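Local coordinates for protein secretion chaperonin CsaA (Picrophilus torridus, PDB 5ZDI) that probably binds tRNA through an OB-fold domain and is named as a chaperone of protein secretion, at residues Lys9-Val14 against Ala65-Pro70; Gly15-Val20 against Leu33-Gly38. One frame throughout, in Å; residues are numbered along the deposited sequence.

Contact 1: residues Lys9-Val14 against Ala65-Pro70; sequences KIDIRV and AVVNFP
Asp11 O is gripped twice by the 65-70 segment: Val67 N gives it a hydrogen bond of 2.8 Å, nearly along the C=O axis, and Val66 CA adds a CA-H...O contact at 3.4 Å. Next to it, the side-chain amide of Asn68 bridges two backbone groups: ND2 gives a hydrogen bond of 2.9 Å to Lys9 O, almost in the plane of the amide, while OD1 accepts from Asp11 N at 3.0 Å. That donor stands 51° out of the carbonyl plane, so OD1 is approached from above the amide plane, not along a lone pair. Asn68 CG sits between its own backbone N and carbonyl carbon (chi1 68°), which turns the amide back toward the 9-14 segment, and the two bonds hold its rotation. Farther along, Arg13 pairs with Ala65 through Arg13 N to Ala65 O (2.8 Å) and Ala65 N to Arg13 O. Arg13 grips the Asp11 carboxylate side-on, NE to OD1 and NH2 to OD2. Val67 packs against that carboxylate, CG2 3.5 Å from Asp11 OD2, and puts both methyls against Arg13 CG. Lys105 adds a second positive partner to Asp11 OD1, and Gly103 O takes Arg13 NH1. Elsewhere the chemistry is apolar: Ile10 CG2 packs at 3.7 Å on Val66 CG1, which also lies over the centre of the Phe69 ring. Phe69 stacks on Tyr4 of the second subunit. Here an antiparallel strand pair of the OB-fold sheet gives way to loops, with an asparagine amide continuing the cross-links beyond the last bridge, beside the subunit interface.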
loop_
_atom_site.group_PDB
_atom_site.type_symbol
_atom_site.label_atom_id
_atom_site.label_comp_id
_atom_site.label_asym_id
_atom_site.label_seq_id
_atom_site.Cartn_x
_atom_site.Cartn_y
_atom_site.Cartn_z
ATOM N N LYS A 9 0.867 -2.733 -13.956
ATOM C CA LYS A 9 0.460 -1.542 -14.712
ATOM C C LYS A 9 0.386 -0.286 -13.778
ATOM O O LYS A 9 0.475 0.862 -14.258
ATOM C CB LYS A 9 -0.933 -1.672 -15.365
ATOM C CG LYS A 9 -1.160 -2.752 -16.446
ATOM C CD LYS A 9 -2.649 -2.830 -16.805
ATOM C CE LYS A 9 -2.978 -4.018 -17.721
ATOM N NZ LYS A 9 -4.430 -3.993 -18.051
ATOM N N ILE A 10 0.086 -0.538 -12.502
ATOM C CA ILE A 10 -0.063 0.544 -11.520
ATOM C C ILE A 10 1.320 0.951 -10.945
ATOM O O ILE A 10 2.100 0.129 -10.509
ATOM C CB ILE A 10 -0.994 0.178 -10.320
ATOM C CG1 ILE A 10 -2.212 -0.673 -10.722
ATOM C CG2 ILE A 10 -1.454 1.478 -9.628
ATOM C CD1 ILE A 10 -3.138 -0.036 -11.696
ATOM N N ASP A 11 1.605 2.228 -11.013
ATOM C CA ASP A 11 2.827 2.785 -10.519
ATOM C C ASP A 11 2.613 3.331 -9.106
ATOM O O ASP A 11 1.971 4.390 -8.932
ATOM C CB ASP A 11 3.384 3.838 -11.464
ATOM C CG ASP A 11 4.859 4.172 -11.147
ATOM O OD1 ASP A 11 5.456 3.532 -10.244
ATOM O OD2 ASP A 11 5.460 5.009 -11.869
ATOM N N ILE A 12 3.089 2.578 -8.125
ATOM C CA ILE A 12 2.841 2.945 -6.708
ATOM C C ILE A 12 4.169 3.348 -6.099
ATOM O O ILE A 12 5.173 2.564 -6.183
ATOM C CB ILE A 12 2.161 1.841 -5.934
ATOM C CG1 ILE A 12 0.902 1.383 -6.680
ATOM C CG2 ILE A 12 1.898 2.289 -4.500
ATOM C CD1 ILE A 12 0.220 0.178 -6.060
ATOM N N ARG A 13 4.213 4.577 -5.563
ATOM C CA ARG A 13 5.451 5.113 -4.936
ATOM C C ARG A 13 5.320 5.525 -3.508
ATOM O O ARG A 13 4.253 6.006 -3.074
ATOM C CB ARG A 13 5.905 6.305 -5.716
ATOM C CG ARG A 13 6.200 6.064 -7.194
ATOM C CD ARG A 13 7.304 5.019 -7.447
ATOM N NE ARG A 13 7.448 4.970 -8.923
ATOM C CZ ARG A 13 8.333 5.682 -9.626
ATOM N NH1 ARG A 13 9.389 6.241 -9.020
ATOM N NH2 ARG A 13 8.238 5.692 -10.974
ATOM N N VAL A 14 6.468 5.576 -2.838
ATOM C CA VAL A 14 6.585 6.281 -1.592
ATOM C C VAL A 14 6.660 7.767 -1.882
ATOM O O VAL A 14 7.315 8.191 -2.856
ATOM C CB VAL A 14 7.862 5.860 -0.884
ATOM C CG1 VAL A 14 8.076 6.634 0.389
ATOM C CG2 VAL A 14 7.850 4.343 -0.619
ATOM N N ALA A 65 1.318 6.260 -2.741
ATOM C CA ALA A 65 0.374 6.765 -3.727
ATOM C C ALA A 65 0.536 6.150 -5.101
ATOM O O ALA A 65 1.648 5.797 -5.519
ATOM C CB ALA A 65 0.495 8.273 -3.824
ATOM N N VAL A 66 -0.598 6.119 -5.824
ATOM C CA VAL A 66 -0.619 5.802 -7.218
ATOM C C VAL A 66 -0.229 7.056 -7.992
ATOM O O VAL A 66 -0.911 8.092 -7.840
ATOM C CB VAL A 66 -1.987 5.339 -7.688
ATOM C CG1 VAL A 66 -1.826 5.108 -9.225
ATOM C CG2 VAL A 66 -2.386 4.070 -6.978
ATOM N N VAL A 67 0.816 6.968 -8.849
ATOM C CA VAL A 67 1.319 8.173 -9.488
ATOM C C VAL A 67 1.100 8.298 -11.005
ATOM O O VAL A 67 1.413 9.344 -11.572
ATOM C CB VAL A 67 2.850 8.379 -9.205
ATOM C CG1 VAL A 67 3.062 8.502 -7.689
ATOM C CG2 VAL A 67 3.685 7.293 -9.909
ATOM N N ASN A 68 0.478 7.308 -11.593
ATOM C CA ASN A 68 0.232 7.280 -13.060
ATOM C C ASN A 68 -1.204 7.249 -13.475
ATOM O O ASN A 68 -1.559 6.760 -14.580
ATOM C CB ASN A 68 1.039 6.121 -13.668
ATOM C CG ASN A 68 0.554 4.735 -13.267
ATOM O OD1 ASN A 68 0.034 4.508 -12.153
ATOM N ND2 ASN A 68 0.746 3.746 -14.189
ATOM N N PHE A 69 -2.072 7.773 -12.629
ATOM C CA PHE A 69 -3.439 8.057 -13.045
ATOM C C PHE A 69 -3.490 9.389 -13.855
ATOM O O PHE A 69 -2.649 10.294 -13.610
ATOM C CB PHE A 69 -4.346 8.288 -11.857
ATOM C CG PHE A 69 -4.728 7.059 -11.046
ATOM C CD1 PHE A 69 -5.050 5.843 -11.633
ATOM C CD2 PHE A 69 -4.845 7.153 -9.655
ATOM C CE1 PHE A 69 -5.435 4.763 -10.872
ATOM C CE2 PHE A 69 -5.312 6.086 -8.911
ATOM C CZ PHE A 69 -5.596 4.920 -9.502
ATOM N N PRO A 70 -4.524 9.544 -14.707
ATOM C CA PRO A 70 -4.860 10.823 -15.255
ATOM C C PRO A 70 -5.217 11.837 -14.162
ATOM O O PRO A 70 -5.771 11.474 -13.143
ATOM C CB PRO A 70 -6.087 10.536 -16.130
ATOM C CG PRO A 70 -6.239 9.065 -16.199
ATOM C CD PRO A 70 -5.536 8.514 -15.035
#

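Contact 2: residues Gly15-Val20 against Leu33-Gly38; sequences GIIKEV and LKIYFG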
loop_
_atom_site.group_PDB
_atom_site.type_symbol
_atom_site.label_atom_id
_atom_site.label_comp_id
_atom_site.label_asym_id
_atom_site.label_seq_id
_atom_site.Cartn_x
_atom_site.Cartn_y
_atom_site.Cartn_z
ATOM N N GLY A 15 5.921 8.516 -1.101
ATOM C CA GLY A 15 5.948 9.975 -1.168
ATOM C C GLY A 15 6.059 10.532 0.267
ATOM O O GLY A 15 5.790 9.803 1.171
ATOM N N ILE A 16 6.363 11.811 0.421
ATOM C CA ILE A 16 6.382 12.465 1.756
ATOM C C ILE A 16 5.549 13.727 1.654
ATOM O O ILE A 16 5.741 14.577 0.746
ATOM C CB ILE A 16 7.812 12.748 2.243
ATOM C CG1 ILE A 16 7.815 13.417 3.627
ATOM C CG2 ILE A 16 8.556 13.634 1.264
ATOM C CD1 ILE A 16 9.128 13.309 4.367
ATOM N N ILE A 17 4.604 13.879 2.582
ATOM C CA ILE A 17 3.769 15.042 2.570
ATOM C C ILE A 17 4.581 16.262 3.062
ATOM O O ILE A 17 5.157 16.237 4.172
ATOM C CB ILE A 17 2.515 14.826 3.457
ATOM C CG1 ILE A 17 1.638 13.687 2.885
ATOM C CG2 ILE A 17 1.746 16.087 3.600
ATOM C CD1 ILE A 17 0.553 13.175 3.805
ATOM N N LYS A 18 4.525 17.352 2.308
ATOM C CA LYS A 18 5.259 18.574 2.648
ATOM C C LYS A 18 4.404 19.766 3.023
ATOM O O LYS A 18 4.892 20.620 3.751
ATOM C CB LYS A 18 6.245 18.977 1.562
ATOM C CG LYS A 18 7.223 17.885 1.172
ATOM C CD LYS A 18 8.131 17.398 2.290
ATOM C CE LYS A 18 9.101 18.459 2.803
ATOM N NZ LYS A 18 10.079 17.821 3.634
ATOM N N GLU A 19 3.198 19.853 2.542
ATOM C CA GLU A 19 2.273 20.928 2.874
ATOM C C GLU A 19 0.857 20.360 2.940
ATOM O O GLU A 19 0.517 19.396 2.199
ATOM C CB GLU A 19 2.289 22.020 1.812
ATOM C CG GLU A 19 3.597 22.719 1.699
ATOM C CD GLU A 19 3.443 24.093 1.029
ATOM O OE1 GLU A 19 4.319 24.937 1.298
ATOM O OE2 GLU A 19 2.449 24.283 0.285
ATOM N N VAL A 20 0.031 20.919 3.810
ATOM C CA VAL A 20 -1.352 20.452 3.968
ATOM C C VAL A 20 -2.236 21.676 4.119
ATOM O O VAL A 20 -1.869 22.543 4.914
ATOM C CB VAL A 20 -1.577 19.622 5.229
ATOM C CG1 VAL A 20 -3.036 19.071 5.266
ATOM C CG2 VAL A 20 -0.623 18.488 5.314
ATOM N N LEU A 33 -3.090 18.152 -0.300
ATOM C CA LEU A 33 -1.764 17.749 0.054
ATOM C C LEU A 33 -0.776 18.027 -1.081
ATOM O O LEU A 33 -1.086 17.767 -2.233
ATOM C CB LEU A 33 -1.714 16.203 0.219
ATOM C CG LEU A 33 -2.710 15.570 1.132
ATOM C CD1 LEU A 33 -2.453 14.074 1.216
ATOM C CD2 LEU A 33 -2.563 16.162 2.509
ATOM N N LYS A 34 0.388 18.571 -0.728
ATOM C CA LYS A 34 1.514 18.737 -1.633
ATOM C C LYS A 34 2.579 17.744 -1.179
ATOM O O LYS A 34 3.064 17.790 -0.063
ATOM C CB LYS A 34 1.989 20.174 -1.654
ATOM C CG LYS A 34 3.226 20.305 -2.513
ATOM C CD LYS A 34 3.566 21.780 -2.641
ATOM C CE LYS A 34 4.862 21.946 -3.364
ATOM N NZ LYS A 34 4.881 23.403 -3.683
ATOM N N ILE A 35 2.892 16.787 -2.070
ATOM C CA ILE A 35 3.658 15.577 -1.719
ATOM C C ILE A 35 4.886 15.502 -2.645
ATOM O O ILE A 35 4.772 15.722 -3.893
ATOM C CB ILE A 35 2.802 14.330 -1.975
ATOM C CG1 ILE A 35 1.471 14.473 -1.272
ATOM C CG2 ILE A 35 3.535 13.072 -1.582
ATOM C CD1 ILE A 35 0.507 13.349 -1.469
ATOM N N TYR A 36 6.013 15.180 -2.044
ATOM C CA TYR A 36 7.305 15.063 -2.786
ATOM C C TYR A 36 7.549 13.611 -3.061
ATOM O O TYR A 36 7.431 12.805 -2.170
ATOM C CB TYR A 36 8.437 15.614 -1.945
ATOM C CG TYR A 36 9.802 15.537 -2.647
ATOM C CD1 TYR A 36 10.039 16.241 -3.836
ATOM C CD2 TYR A 36 10.855 14.771 -2.105
ATOM C CE1 TYR A 36 11.294 16.196 -4.450
ATOM C CE2 TYR A 36 12.089 14.662 -2.771
ATOM C CZ TYR A 36 12.287 15.387 -3.922
ATOM O OH TYR A 36 13.519 15.293 -4.560
ATOM N N PHE A 37 7.868 13.276 -4.325
ATOM C CA PHE A 37 8.021 11.898 -4.797
ATOM C C PHE A 37 9.435 11.699 -5.391
ATOM O O PHE A 37 9.671 10.819 -6.200
ATOM C CB PHE A 37 6.968 11.667 -5.872
ATOM C CG PHE A 37 5.605 11.403 -5.307
ATOM C CD1 PHE A 37 5.284 10.145 -4.764
ATOM C CD2 PHE A 37 4.607 12.363 -5.375
ATOM C CE1 PHE A 37 4.039 9.875 -4.218
ATOM C CE2 PHE A 37 3.326 12.098 -4.858
ATOM C CZ PHE A 37 3.047 10.888 -4.276
ATOM N N GLY A 38 10.367 12.551 -5.004
ATOM C CA GLY A 38 11.784 12.325 -5.371
ATOM C C GLY A 38 12.176 13.255 -6.530
ATOM O O GLY A 38 11.324 13.940 -7.158
#
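Lys34 O receives two backbone donors from the facing strand, Lys18 N at 2.8 Å and, weakly, Glu19 N at 3.3 Å. The first is nearly straight; the second arises because Lys18 and Glu19 both face Lys34, a classic beta bulge that shifts the register by one residue. Lys34 N closes the pair on Glu19 O, and on the other side of the bulge Ile16 and Tyr36 exchange both backbone bonds, with Tyr36 N at 2.9 Å from Ile16 O. At the bulge, the Glu19 and Lys34 side chains run alongside each other, CB to CB at 3.9 Å, but their charged ends, OE2 and NZ, remain 4.7 Å apart. Lys18 CG lies beside Tyr36 CB. Ile16 CG2 comes to the edge of the Tyr36 ring, near its plane, while Gly38 N lies over the ring centre. The reverse face is apolar: Leu33 CD1 touches Ile17 CD1 at 4.1 Å, Ile17 CG1 meets Ile35 CG1 at 4.2 Å, and Leu33 CD2 reaches the Val20 methyls. At the strand end Phe37 CG is anti to its carbonyl carbon (chi1 -79°), which swings CE1 to 3.6 Å from Gly15 CA, where a beta carbon on Gly15 would clash with the ring. With only an alanine at Phe37, the space between Gly15, Ala65 and Val81 that the ring occupies would probably be left as a gap. Farther out, Lys18 NZ bonds to Asn60 OD1, Tyr43 meets both Lys34 and the Tyr36 ring, and Ile17 and Ile35 pack on Ile63. Strands 12-22 and 31-36 thus form a bulged antiparallel beta hairpin within the OB-fold sheet.

In the fold
Both contacts use strand 12-22: contact 1 joins its start to the end of strand 62-66, and contact 2 joins its next residues to strand 31-36, so strand 12-22 lies between the other two in one sheet. Along the chain contact 2 is nested within the loop that contact 1 closes. Each is partly buried, with an apolar face (Ile12 and Val66; Ile17, Leu33 and Ile35); the other face mixes polar and apolar residues and is more accessible in contact 2. Contact 1 adds side-chain bonds from Asn68 to its backbone bonds, carries an ion pair within 9-14 and borders the second subunit, whereas no other chain touches contact 2. Phe37 connects them, meeting Arg13, Ala65 and Val67.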